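Local coordinates for protein aminotransferase class-III (Sphaerobacter thermophilus DSM 20745, PDB 6K8H) that is a class-III aminotransferase, an omega-transaminase of the PLP-dependent aminotransferase clan, found here as an assembly of two subunits, at residues P15-A20 against A42-Y47; I88-D93 against N321-V326; L118-F123 against G295-M300; P198-D203 against P235-R240. One frame throughout, in Å; residues are numbered along the deposited sequence.

Contact 1: P15-A20 against A42-Y47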
loop_
_atom_site.group_PDB
_atom_site.type_symbol
_atom_site.label_atom_id
_atom_site.label_comp_id
_atom_site.label_asym_id
_atom_site.label_seq_id
_atom_site.Cartn_x
_atom_site.Cartn_y
_atom_site.Cartn_z
ATOM N N PRO B 15 -8.056 15.903 31.423
ATOM C CA PRO B 15 -9.261 15.060 31.391
ATOM C C PRO B 15 -10.422 15.792 30.739
ATOM O O PRO B 15 -10.564 17.009 30.865
ATOM C CB PRO B 15 -9.540 14.760 32.870
ATOM C CG PRO B 15 -8.622 15.654 33.660
ATOM C CD PRO B 15 -7.469 15.989 32.771
ATOM N N GLY B 16 -11.223 15.042 29.985
ATOM C CA GLY B 16 -12.343 15.634 29.291
ATOM C C GLY B 16 -11.970 16.483 28.100
ATOM O O GLY B 16 -12.832 17.180 27.562
ATOM N N SER B 17 -10.712 16.457 27.667
ATOM C CA SER B 17 -10.346 17.110 26.420
ATOM C C SER B 17 -11.054 16.426 25.240
ATOM O O SER B 17 -11.623 15.331 25.358
ATOM C CB SER B 17 -8.835 17.073 26.215
ATOM O OG SER B 17 -8.437 15.756 25.884
ATOM N N ALA B 18 -11.045 17.102 24.090
ATOM C CA ALA B 18 -11.546 16.468 22.874
ATOM C C ALA B 18 -10.755 15.205 22.542
ATOM O O ALA B 18 -11.338 14.172 22.179
ATOM C CB ALA B 18 -11.500 17.454 21.712
ATOM N N ALA B 19 -9.424 15.274 22.666
ATOM C CA ALA B 19 -8.588 14.108 22.391
ATOM C C ALA B 19 -8.907 12.952 23.330
ATOM O O ALA B 19 -8.860 11.791 22.922
ATOM C CB ALA B 19 -7.107 14.478 22.487
ATOM N N ALA B 20 -9.191 13.235 24.604
ATOM C CA ALA B 20 -9.510 12.146 25.526
ATOM C C ALA B 20 -10.815 11.450 25.134
ATOM O O ALA B 20 -10.900 10.216 25.162
ATOM C CB ALA B 20 -9.582 12.676 26.963
ATOM N N ALA B 42 1.677 8.151 24.649
ATOM C CA ALA B 42 0.982 7.791 25.878
ATOM C C ALA B 42 0.684 9.025 26.728
ATOM O O ALA B 42 1.454 9.992 26.727
ATOM C CB ALA B 42 1.820 6.811 26.693
ATOM N N PRO B 43 -0.426 9.020 27.486
ATOM C CA PRO B 43 -1.465 7.979 27.550
ATOM C C PRO B 43 -2.327 7.892 26.283
ATOM O O PRO B 43 -2.873 6.836 25.976
ATOM C CB PRO B 43 -2.335 8.403 28.746
ATOM C CG PRO B 43 -1.674 9.556 29.368
ATOM C CD PRO B 43 -0.693 10.134 28.409
ATOM N N TYR B 44 -2.477 9.008 25.577
ATOM C CA TYR B 44 -3.205 9.042 24.317
ATOM C C TYR B 44 -2.668 10.194 23.503
ATOM O O TYR B 44 -2.165 11.173 24.075
ATOM C CB TYR B 44 -4.717 9.194 24.521
ATOM C CG TYR B 44 -5.117 10.367 25.371
ATOM C CD1 TYR B 44 -5.274 11.638 24.819
ATOM C CD2 TYR B 44 -5.360 10.206 26.729
ATOM C CE1 TYR B 44 -5.660 12.714 25.613
ATOM C CE2 TYR B 44 -5.735 11.277 27.524
ATOM C CZ TYR B 44 -5.890 12.521 26.965
ATOM O OH TYR B 44 -6.280 13.576 27.757
ATOM N N PRO B 45 -2.728 10.123 22.177
ATOM C CA PRO B 45 -2.148 11.179 21.356
ATOM C C PRO B 45 -3.119 12.336 21.191
ATOM O O PRO B 45 -4.324 12.191 21.447
ATOM C CB PRO B 45 -1.882 10.473 20.018
ATOM C CG PRO B 45 -2.968 9.438 19.941
ATOM C CD PRO B 45 -3.249 9.004 21.359
ATOM N N PRO B 46 -2.643 13.499 20.758
ATOM C CA PRO B 46 -3.573 14.549 20.339
ATOM C C PRO B 46 -4.186 14.175 18.994
ATOM O O PRO B 46 -3.609 13.409 18.220
ATOM C CB PRO B 46 -2.667 15.776 20.236
ATOM C CG PRO B 46 -1.361 15.177 19.724
ATOM C CD PRO B 46 -1.248 13.839 20.429
ATOM N N TYR B 47 -5.356 14.742 18.700
ATOM C CA TYR B 47 -6.062 14.466 17.450
ATOM C C TYR B 47 -6.037 15.704 16.567
ATOM O O TYR B 47 -6.311 16.809 17.037
ATOM C CB TYR B 47 -7.509 14.022 17.714
ATOM C CG TYR B 47 -7.584 12.553 18.072
ATOM C CD1 TYR B 47 -7.118 12.098 19.302
ATOM C CD2 TYR B 47 -8.058 11.618 17.160
ATOM C CE1 TYR B 47 -7.142 10.744 19.630
ATOM C CE2 TYR B 47 -8.097 10.275 17.478
ATOM C CZ TYR B 47 -7.637 9.842 18.708
ATOM O OH TYR B 47 -7.669 8.494 19.007
#
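The capped start of helix 18-29 rests on the proline-rich loop 42-47, where A19 and A20 meet the rings of Y44 and Y47. It illustrates how a cap bond and aromatic packing can fall on the same helical turn, A20 both donating its N to the S17 cap and lying over the Y44 ring. S17 is the N-cap; its OG lies between the backbone N and the carbonyl carbon (chi1 73°), from where it accepts A20 N at 2.9 Å. Next to that bond, A20 lies over one face of Y44: its CA is 4.1 Å from the Y44 ring centroid and 21° off the normal, a CH-pi contact displaced toward the rim. The methyl of A20 meets the phenol end of the same ring, CB to Y44 CZ 3.7 Å. A19 points its CB into the loop between the two tyrosines, 3.9 Å from Y44 CE1 and 4.0 Å from Y47 CD1. The hydroxyls of both S17 and Y44 are bonded to Y12 O, while the carboxylate of D60 takes the backbone N atoms of A18 and A19 at the helix start. P46 and Y47 also pack on M99 and P100 of the second subunit, so the loop reaches the dimer interface. One buried polar atom has no partner in the model: P45 O, which faces the methyl carbon A19 CB at 3.7 Å.

Contact 2: I88-D93 against N321-V326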
loop_
_atom_site.group_PDB
_atom_site.type_symbol
_atom_site.label_atom_id
_atom_site.label_comp_id
_atom_site.label_asym_id
_atom_site.label_seq_id
_atom_site.Cartn_x
_atom_site.Cartn_y
_atom_site.Cartn_z
ATOM N N ILE B 88 -9.582 18.783 -7.395
ATOM C CA ILE B 88 -11.023 19.090 -7.626
ATOM C C ILE B 88 -11.315 18.988 -9.129
ATOM O O ILE B 88 -12.356 18.444 -9.478
ATOM C CB ILE B 88 -11.389 20.447 -7.004
ATOM C CG1 ILE B 88 -11.455 20.338 -5.479
ATOM C CG2 ILE B 88 -12.679 20.980 -7.596
ATOM C CD1 ILE B 88 -11.474 21.659 -4.765
ATOM N N ARG B 89 -10.410 19.475 -9.977
ATOM C CA ARG B 89 -10.580 19.306 -11.418
ATOM C C ARG B 89 -10.701 17.830 -11.782
ATOM O O ARG B 89 -11.551 17.447 -12.602
ATOM C CB ARG B 89 -9.408 19.933 -12.183
ATOM C CG ARG B 89 -9.553 21.411 -12.512
ATOM C CD ARG B 89 -8.566 21.827 -13.602
ATOM N NE ARG B 89 -7.175 21.792 -13.147
ATOM C CZ ARG B 89 -6.608 22.740 -12.397
ATOM N NH1 ARG B 89 -7.313 23.800 -12.017
ATOM N NH2 ARG B 89 -5.332 22.634 -12.023
ATOM N N GLN B 90 -9.854 16.986 -11.177
ATOM C CA GLN B 90 -9.858 15.563 -11.524
ATOM C C GLN B 90 -11.123 14.869 -11.038
ATOM O O GLN B 90 -11.636 13.964 -11.709
ATOM C CB GLN B 90 -8.628 14.862 -10.942
ATOM C CG GLN B 90 -8.547 13.384 -11.321
ATOM C CD GLN B 90 -8.518 13.181 -12.820
ATOM O OE1 GLN B 90 -7.833 13.908 -13.542
ATOM N NE2 GLN B 90 -9.256 12.190 -13.298
ATOM N N LEU B 91 -11.639 15.284 -9.876
ATOM C CA LEU B 91 -12.800 14.616 -9.281
ATOM C C LEU B 91 -13.977 14.607 -10.239
ATOM O O LEU B 91 -14.744 13.635 -10.287
ATOM C CB LEU B 91 -13.215 15.298 -7.981
ATOM C CG LEU B 91 -12.330 15.238 -6.739
ATOM C CD1 LEU B 91 -13.005 15.971 -5.591
ATOM C CD2 LEU B 91 -12.063 13.815 -6.352
ATOM N N ALA B 92 -14.126 15.679 -11.017
ATOM C CA ALA B 92 -15.187 15.749 -12.010
ATOM C C ALA B 92 -15.038 14.673 -13.086
ATOM O O ALA B 92 -16.025 14.332 -13.745
ATOM C CB ALA B 92 -15.201 17.139 -12.641
ATOM N N ASP B 93 -13.828 14.147 -13.288
ATOM C CA ASP B 93 -13.568 13.135 -14.310
ATOM C C ASP B 93 -13.629 11.706 -13.784
ATOM O O ASP B 93 -13.707 10.774 -14.586
ATOM C CB ASP B 93 -12.186 13.356 -14.946
ATOM C CG ASP B 93 -12.170 14.504 -15.943
ATOM O OD1 ASP B 93 -13.255 15.040 -16.261
ATOM O OD2 ASP B 93 -11.065 14.867 -16.413
ATOM N N ASN B 321 -3.651 5.744 -9.712
ATOM C CA ASN B 321 -4.966 6.353 -9.789
ATOM C C ASN B 321 -4.809 7.840 -10.113
ATOM O O ASN B 321 -3.811 8.465 -9.738
ATOM C CB ASN B 321 -5.737 6.151 -8.490
ATOM C CG ASN B 321 -5.218 7.022 -7.365
ATOM O OD1 ASN B 321 -5.611 8.182 -7.236
ATOM N ND2 ASN B 321 -4.325 6.470 -6.546
ATOM N N PRO B 322 -5.739 8.414 -10.874
ATOM C CA PRO B 322 -5.527 9.789 -11.360
ATOM C C PRO B 322 -5.484 10.838 -10.260
ATOM O O PRO B 322 -4.836 11.872 -10.440
ATOM C CB PRO B 322 -6.716 10.011 -12.304
ATOM C CG PRO B 322 -7.073 8.623 -12.772
ATOM C CD PRO B 322 -6.838 7.736 -11.576
ATOM N N VAL B 323 -6.141 10.633 -9.125
ATOM C CA VAL B 323 -6.044 11.642 -8.081
ATOM C C VAL B 323 -4.607 11.749 -7.582
ATOM O O VAL B 323 -4.030 12.841 -7.547
ATOM C CB VAL B 323 -7.031 11.353 -6.941
ATOM C CG1 VAL B 323 -6.784 12.326 -5.808
ATOM C CG2 VAL B 323 -8.450 11.490 -7.467
ATOM N N THR B 324 -4.013 10.622 -7.182
ATOM C CA THR B 324 -2.620 10.638 -6.741
ATOM C C THR B 324 -1.691 11.149 -7.835
ATOM O O THR B 324 -0.756 11.907 -7.556
ATOM C CB THR B 324 -2.188 9.242 -6.301
ATOM O OG1 THR B 324 -3.016 8.801 -5.223
ATOM C CG2 THR B 324 -0.699 9.231 -5.858
ATOM N N MET B 325 -1.948 10.775 -9.093
ATOM C CA MET B 325 -1.056 11.194 -10.175
ATOM C C MET B 325 -1.116 12.700 -10.390
ATOM O O MET B 325 -0.081 13.347 -10.569
ATOM C CB MET B 325 -1.406 10.453 -11.467
ATOM C CG MET B 325 -1.187 8.945 -11.384
ATOM S SD MET B 325 0.534 8.428 -11.157
ATOM C CE MET B 325 0.645 8.311 -9.362
ATOM N N VAL B 326 -2.323 13.274 -10.357
ATOM C CA VAL B 326 -2.497 14.707 -10.554
ATOM C C VAL B 326 -1.945 15.495 -9.365
ATOM O O VAL B 326 -1.248 16.505 -9.539
ATOM C CB VAL B 326 -3.984 14.993 -10.826
ATOM C CG1 VAL B 326 -4.303 16.431 -10.594
ATOM C CG2 VAL B 326 -4.336 14.575 -12.276
#
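Dispersion contacts carry the meeting of Q90 with P322, V323 and V326, a case of a polar side chain doing apolar work. Q90 leaves its helix with CG anti to the backbone N (chi1 -178°) and then bends at chi2 (58°), which lays the amide across the first turn of helix 322-334. Its NE2 end is 3.5 Å from P322 CB, and its other end, OE1, lies 3.8 Å from V326 CG2. Lower on the chain, Q90 CG approaches V323 CG2 at 4.3 Å. L91 adds a looser apolar touch, CD2 to V323 CG2 at 4.4 Å, and H103 of helix 102-114 packs on Q90, P322 and V326.

The hydrogen bonds lie within each side rather than between them. Q90 NE2 donates to G94 O, which helps to hold the amide in this rotation. N321, the N-cap, accepts T324 N on OD1 at 2.9 Å in an almost straight bond (176°), although the donor stands above the carbonyl plane. Its ND2 returns a bond to T324 OG1 at 3.0 Å.

Across the subunit boundary, I88 and L91 pack on L91 and I88 of the second subunit, and V323 packs on F288 of that subunit. The arrangement is that of an N-capped helix start packed against helix 81-91, here at a dimer interface.

Contact 3: L118-F123 against G295-M300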
loop_
_atom_site.group_PDB
_atom_site.type_symbol
_atom_site.label_atom_id
_atom_site.label_comp_id
_atom_site.label_asym_id
_atom_site.label_seq_id
_atom_site.Cartn_x
_atom_site.Cartn_y
_atom_site.Cartn_z
ATOM N N LEU B 118 16.612 7.200 -13.065
ATOM C CA LEU B 118 15.259 6.762 -13.404
ATOM C C LEU B 118 15.075 6.820 -14.913
ATOM O O LEU B 118 14.887 7.895 -15.494
ATOM C CB LEU B 118 14.212 7.612 -12.694
ATOM C CG LEU B 118 14.234 7.594 -11.167
ATOM C CD1 LEU B 118 13.106 8.451 -10.604
ATOM C CD2 LEU B 118 14.158 6.169 -10.658
ATOM N N GLN B 119 15.122 5.651 -15.549
ATOM C CA GLN B 119 14.758 5.504 -16.950
ATOM C C GLN B 119 13.299 5.100 -17.104
ATOM O O GLN B 119 12.615 5.588 -18.012
ATOM C CB GLN B 119 15.652 4.453 -17.623
ATOM C CG GLN B 119 17.141 4.628 -17.374
ATOM C CD GLN B 119 17.981 3.746 -18.281
ATOM O OE1 GLN B 119 17.798 2.523 -18.331
ATOM N NE2 GLN B 119 18.896 4.367 -19.024
ATOM N N GLN B 120 12.811 4.215 -16.227
ATOM C CA GLN B 120 11.399 3.857 -16.188
ATOM C C GLN B 120 10.945 3.732 -14.740
ATOM O O GLN B 120 11.749 3.451 -13.848
ATOM C CB GLN B 120 11.115 2.531 -16.918
ATOM C CG GLN B 120 11.438 2.558 -18.418
ATOM C CD GLN B 120 11.337 1.194 -19.059
ATOM O OE1 GLN B 120 11.481 0.170 -18.395
ATOM N NE2 GLN B 120 11.085 1.172 -20.358
ATOM N N VAL B 121 9.642 3.946 -14.514
ATOM C CA VAL B 121 9.053 3.844 -13.184
ATOM C C VAL B 121 7.753 3.052 -13.258
ATOM O O VAL B 121 7.178 2.854 -14.331
ATOM C CB VAL B 121 8.791 5.227 -12.527
ATOM C CG1 VAL B 121 10.036 6.095 -12.565
ATOM C CG2 VAL B 121 7.623 5.929 -13.198
ATOM N N ARG B 122 7.321 2.575 -12.086
ATOM C CA ARG B 122 5.990 2.040 -11.820
ATOM C C ARG B 122 5.510 2.601 -10.486
ATOM O O ARG B 122 6.303 2.749 -9.549
ATOM C CB ARG B 122 5.986 0.504 -11.752
ATOM C CG ARG B 122 6.169 -0.200 -13.083
ATOM C CD ARG B 122 6.187 -1.703 -12.907
ATOM N NE ARG B 122 4.855 -2.312 -12.800
ATOM C CZ ARG B 122 4.143 -2.753 -13.838
ATOM N NH1 ARG B 122 4.617 -2.640 -15.065
ATOM N NH2 ARG B 122 2.955 -3.319 -13.655
ATOM N N PHE B 123 4.211 2.884 -10.389
ATOM C CA PHE B 123 3.629 3.451 -9.180
ATOM C C PHE B 123 2.965 2.366 -8.338
ATOM O O PHE B 123 2.408 1.392 -8.865
ATOM C CB PHE B 123 2.616 4.544 -9.529
ATOM C CG PHE B 123 3.224 5.687 -10.280
ATOM C CD1 PHE B 123 3.917 6.677 -9.603
ATOM C CD2 PHE B 123 3.154 5.743 -11.661
ATOM C CE1 PHE B 123 4.508 7.720 -10.286
ATOM C CE2 PHE B 123 3.748 6.788 -12.357
ATOM C CZ PHE B 123 4.429 7.772 -11.669
ATOM N N GLY B 295 14.028 2.840 -12.126
ATOM C CA GLY B 295 15.453 2.657 -12.337
ATOM C C GLY B 295 15.771 2.394 -13.794
ATOM O O GLY B 295 15.076 2.882 -14.700
ATOM N N SER B 296 16.867 1.664 -14.006
ATOM C CA SER B 296 17.282 1.307 -15.354
ATOM C C SER B 296 16.193 0.503 -16.053
ATOM O O SER B 296 15.504 -0.321 -15.430
ATOM C CB SER B 296 18.588 0.540 -15.329
ATOM O OG SER B 296 18.437 -0.728 -14.707
ATOM N N ALA B 297 16.033 0.765 -17.364
ATOM C CA ALA B 297 15.160 -0.078 -18.183
ATOM C C ALA B 297 15.586 -1.538 -18.130
ATOM O O ALA B 297 14.737 -2.439 -18.156
ATOM C CB ALA B 297 15.152 0.425 -19.617
ATOM N N GLU B 298 16.890 -1.782 -17.978
ATOM C CA GLU B 298 17.397 -3.148 -17.901
ATOM C C GLU B 298 16.753 -3.921 -16.752
ATOM O O GLU B 298 16.254 -5.037 -16.942
ATOM C CB GLU B 298 18.923 -3.129 -17.769
ATOM C CG GLU B 298 19.558 -4.438 -17.327
ATOM C CD GLU B 298 19.622 -5.507 -18.424
ATOM O OE1 GLU B 298 19.238 -5.215 -19.581
ATOM O OE2 GLU B 298 20.055 -6.647 -18.121
ATOM N N VAL B 299 16.752 -3.348 -15.546
ATOM C CA VAL B 299 16.192 -4.077 -14.414
ATOM C C VAL B 299 14.673 -3.984 -14.409
ATOM O O VAL B 299 13.980 -4.978 -14.158
ATOM C CB VAL B 299 16.796 -3.570 -13.088
ATOM C CG1 VAL B 299 16.189 -4.317 -11.915
ATOM C CG2 VAL B 299 18.313 -3.705 -13.095
ATOM N N MET B 300 14.128 -2.806 -14.712
ATOM C CA MET B 300 12.681 -2.658 -14.705
ATOM C C MET B 300 11.997 -3.543 -15.741
ATOM O O MET B 300 10.784 -3.745 -15.644
ATOM C CB MET B 300 12.305 -1.188 -14.917
ATOM C CG MET B 300 12.740 -0.268 -13.775
ATOM S SD MET B 300 11.743 -0.534 -12.307
ATOM C CE MET B 300 10.168 0.058 -12.935
HETATM O O HOH W 1 18.911 0.233 -18.941
HETATM O O HOH W 2 12.245 -2.210 -19.237
#
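Q119 and Q120 send their extended side chains to different parts of segment 295-300. Q119 runs past S296 to the start of helix 297-300, where its OE1 takes A297 N at 2.7 Å, in the carbonyl plane on a lone pair. A water also donates to OE1 and accepts from E298 N, so this oxygen serves two backbone N-H groups, one indirectly. The side chains of Q120 and M300 lie alongside one another and run opposite ways, with Q120 OE1 3.8 Å from M300 CB; a second water donates to both Q120 OE1 and A297 O. Both backbone N-H groups of the adjacent glutamines turn to the same carbonyl oxygen, a classic beta bulge: G295 O accepts Q119 N from above its carbonyl plane at 2.9 Å and Q120 N nearly along the C=O axis at 3.0 Å. G295 N returns a bond to Q120 O at 2.9 Å, closing the antiparallel pair. Bends at chi2 and chi3 (-72° and -66°) turn the end of M300 against the strand, on the face that carries Q120 and R122, its CE 4.0 Å from R122 CG. R122 NE is bonded to H314 ND1 and its NH2 to N34 OD1 of the second subunit.

Contact 4: P198-D203 against P235-R240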
loop_
_atom_site.group_PDB
_atom_site.type_symbol
_atom_site.label_atom_id
_atom_site.label_comp_id
_atom_site.label_asym_id
_atom_site.label_seq_id
_atom_site.Cartn_x
_atom_site.Cartn_y
_atom_site.Cartn_z
ATOM N N PRO B 198 26.637 -3.119 8.291
ATOM C CA PRO B 198 26.844 -1.925 9.131
ATOM C C PRO B 198 26.905 -0.621 8.338
ATOM O O PRO B 198 27.809 -0.438 7.507
ATOM C CB PRO B 198 28.183 -2.216 9.822
ATOM C CG PRO B 198 28.927 -3.113 8.848
ATOM C CD PRO B 198 27.880 -3.873 8.049
ATOM N N PHE B 199 25.965 0.301 8.593
ATOM C CA PHE B 199 25.922 1.546 7.827
ATOM C C PHE B 199 27.200 2.352 8.062
ATOM O O PHE B 199 27.693 2.447 9.189
ATOM C CB PHE B 199 24.675 2.359 8.209
ATOM C CG PHE B 199 24.351 3.497 7.262
ATOM C CD1 PHE B 199 23.681 3.263 6.065
ATOM C CD2 PHE B 199 24.715 4.800 7.572
ATOM C CE1 PHE B 199 23.359 4.306 5.198
ATOM C CE2 PHE B 199 24.404 5.842 6.700
ATOM C CZ PHE B 199 23.728 5.590 5.511
ATOM N N ASN B 200 27.771 2.886 6.975
ATOM C CA ASN B 200 28.971 3.739 7.032
ATOM C C ASN B 200 30.196 3.007 7.585
ATOM O O ASN B 200 31.109 3.623 8.146
ATOM C CB ASN B 200 28.724 5.018 7.843
ATOM C CG ASN B 200 28.384 6.201 6.966
ATOM O OD1 ASN B 200 28.834 6.288 5.824
ATOM N ND2 ASN B 200 27.581 7.123 7.493
ATOM N N ASP B 201 30.232 1.686 7.443
ATOM C CA ASP B 201 31.386 0.876 7.820
ATOM C C ASP B 201 31.689 0.037 6.578
ATOM O O ASP B 201 31.137 -1.055 6.395
ATOM C CB ASP B 201 31.061 0.051 9.076
ATOM C CG ASP B 201 32.081 -1.041 9.368
ATOM O OD1 ASP B 201 33.061 -1.210 8.611
ATOM O OD2 ASP B 201 31.877 -1.743 10.382
ATOM N N ILE B 202 32.551 0.564 5.704
ATOM C CA ILE B 202 32.705 -0.069 4.397
ATOM C C ILE B 202 33.430 -1.404 4.524
ATOM O O ILE B 202 33.167 -2.330 3.753
ATOM C CB ILE B 202 33.406 0.880 3.402
ATOM C CG1 ILE B 202 33.373 0.300 1.975
ATOM C CG2 ILE B 202 34.838 1.157 3.823
ATOM C CD1 ILE B 202 31.986 -0.110 1.498
ATOM N N ASP B 203 34.325 -1.545 5.501
ATOM C CA ASP B 203 35.062 -2.801 5.652
ATOM C C ASP B 203 34.128 -3.970 5.960
ATOM O O ASP B 203 34.161 -5.007 5.278
ATOM C CB ASP B 203 36.121 -2.648 6.742
ATOM C CG ASP B 203 36.901 -3.922 6.972
ATOM O OD1 ASP B 203 37.707 -4.291 6.094
ATOM O OD2 ASP B 203 36.701 -4.549 8.040
ATOM N N PRO B 235 30.752 9.524 1.156
ATOM C CA PRO B 235 30.965 9.305 -0.291
ATOM C C PRO B 235 31.832 8.100 -0.623
ATOM O O PRO B 235 31.459 7.315 -1.512
ATOM C CB PRO B 235 31.610 10.623 -0.750
ATOM C CG PRO B 235 31.116 11.650 0.240
ATOM C CD PRO B 235 31.006 10.924 1.558
ATOM N N ALA B 236 32.956 7.904 0.078
ATOM C CA ALA B 236 33.807 6.747 -0.202
ATOM C C ALA B 236 33.068 5.433 0.050
ATOM O O ALA B 236 33.183 4.484 -0.740
ATOM C CB ALA B 236 35.078 6.812 0.647
ATOM N N PHE B 237 32.311 5.368 1.151
ATOM C CA PHE B 237 31.518 4.186 1.478
ATOM C C PHE B 237 30.528 3.862 0.365
ATOM O O PHE B 237 30.437 2.719 -0.090
ATOM C CB PHE B 237 30.797 4.424 2.810
ATOM C CG PHE B 237 29.650 3.479 3.079
ATOM C CD1 PHE B 237 29.876 2.236 3.635
ATOM C CD2 PHE B 237 28.348 3.851 2.806
ATOM C CE1 PHE B 237 28.828 1.378 3.902
ATOM C CE2 PHE B 237 27.287 2.989 3.072
ATOM C CZ PHE B 237 27.535 1.751 3.616
ATOM N N LEU B 238 29.791 4.872 -0.103
ATOM C CA LEU B 238 28.743 4.638 -1.091
ATOM C C LEU B 238 29.338 4.300 -2.457
ATOM O O LEU B 238 28.783 3.482 -3.202
ATOM C CB LEU B 238 27.825 5.863 -1.160
ATOM C CG LEU B 238 26.414 5.713 -1.752
ATOM C CD1 LEU B 238 25.525 4.809 -0.891
ATOM C CD2 LEU B 238 25.764 7.092 -1.934
ATOM N N GLN B 239 30.481 4.904 -2.793
ATOM C CA GLN B 239 31.142 4.583 -4.057
ATOM C C GLN B 239 31.661 3.153 -4.056
ATOM O O GLN B 239 31.508 2.427 -5.047
ATOM C CB GLN B 239 32.286 5.569 -4.325
ATOM C CG GLN B 239 31.835 7.014 -4.617
ATOM C CD GLN B 239 32.934 8.050 -4.366
ATOM O OE1 GLN B 239 34.131 7.730 -4.398
ATOM N NE2 GLN B 239 32.530 9.298 -4.108
ATOM N N ARG B 240 32.255 2.715 -2.945
ATOM C CA ARG B 240 32.728 1.338 -2.888
ATOM C C ARG B 240 31.575 0.341 -2.860
ATOM O O ARG B 240 31.692 -0.758 -3.425
ATOM C CB ARG B 240 33.642 1.162 -1.682
ATOM C CG ARG B 240 34.987 1.855 -1.890
ATOM C CD ARG B 240 35.821 1.874 -0.624
ATOM N NE ARG B 240 36.008 0.535 -0.066
ATOM C CZ ARG B 240 36.900 0.242 0.874
ATOM N NH1 ARG B 240 37.695 1.194 1.354
ATOM N NH2 ARG B 240 36.990 -0.997 1.337
#
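N200 OD1 accepts the backbone N-H of E234 while lying 3.9 Å from F237 CD2, and N200 ND2 donates to P232 O, so the amide is gripped at both ends. The setting is the alpha/beta core of the enzyme's large domain: helices 202-211 and 235-248 each lie on crossovers between parallel strands, and the type II turn P198-D201 leads into the first of them. N200 of the turn lays its backbone over one face of F237. N200 CA is 3.9 Å from the F237 ring centroid and 12° off the normal, a CH-pi contact, and N200 N is 3.6 Å from F237 CZ. With CG anti to the backbone N (chi1 163°), F237 reaches out from its helix to the turn. Its edge is directed at the face of F199, the centroids 5.8 Å apart and the planes at 56°. I202 CA lies at the edge of the same ring, near its plane, 3.7 Å from F237 CD1. The I202 side chain supports R240, whose NH2 is salt-bridged to E206; under one face of the guanidinium I202 CG2 is 3.7 Å from R240 CZ, and I202 CG1 is 3.3 Å from R240 NE.

Followed from the N terminus, the chain first makes contact 1, a closure over 21 intervening residues that brings the loop 42-47 back to the start of helix 18-29 before any other contact opens. The remaining three nest like brackets. Contact 2 closes the widest loop, from helix 81-91 to helix 322-334. Inside it contact 3 joins strand 120-124, outermost within this chain, to the segment that follows strand 291-295, and inside that contact 4 ties two neighbouring crossover helices. Contacts 2 and 3 touch where M325 CE meets F123 CD1 at 3.7 Å. Contacts 1, 2 and 3 all reach the second subunit, whereas no other chain of the assembly touches the segments of contact 4.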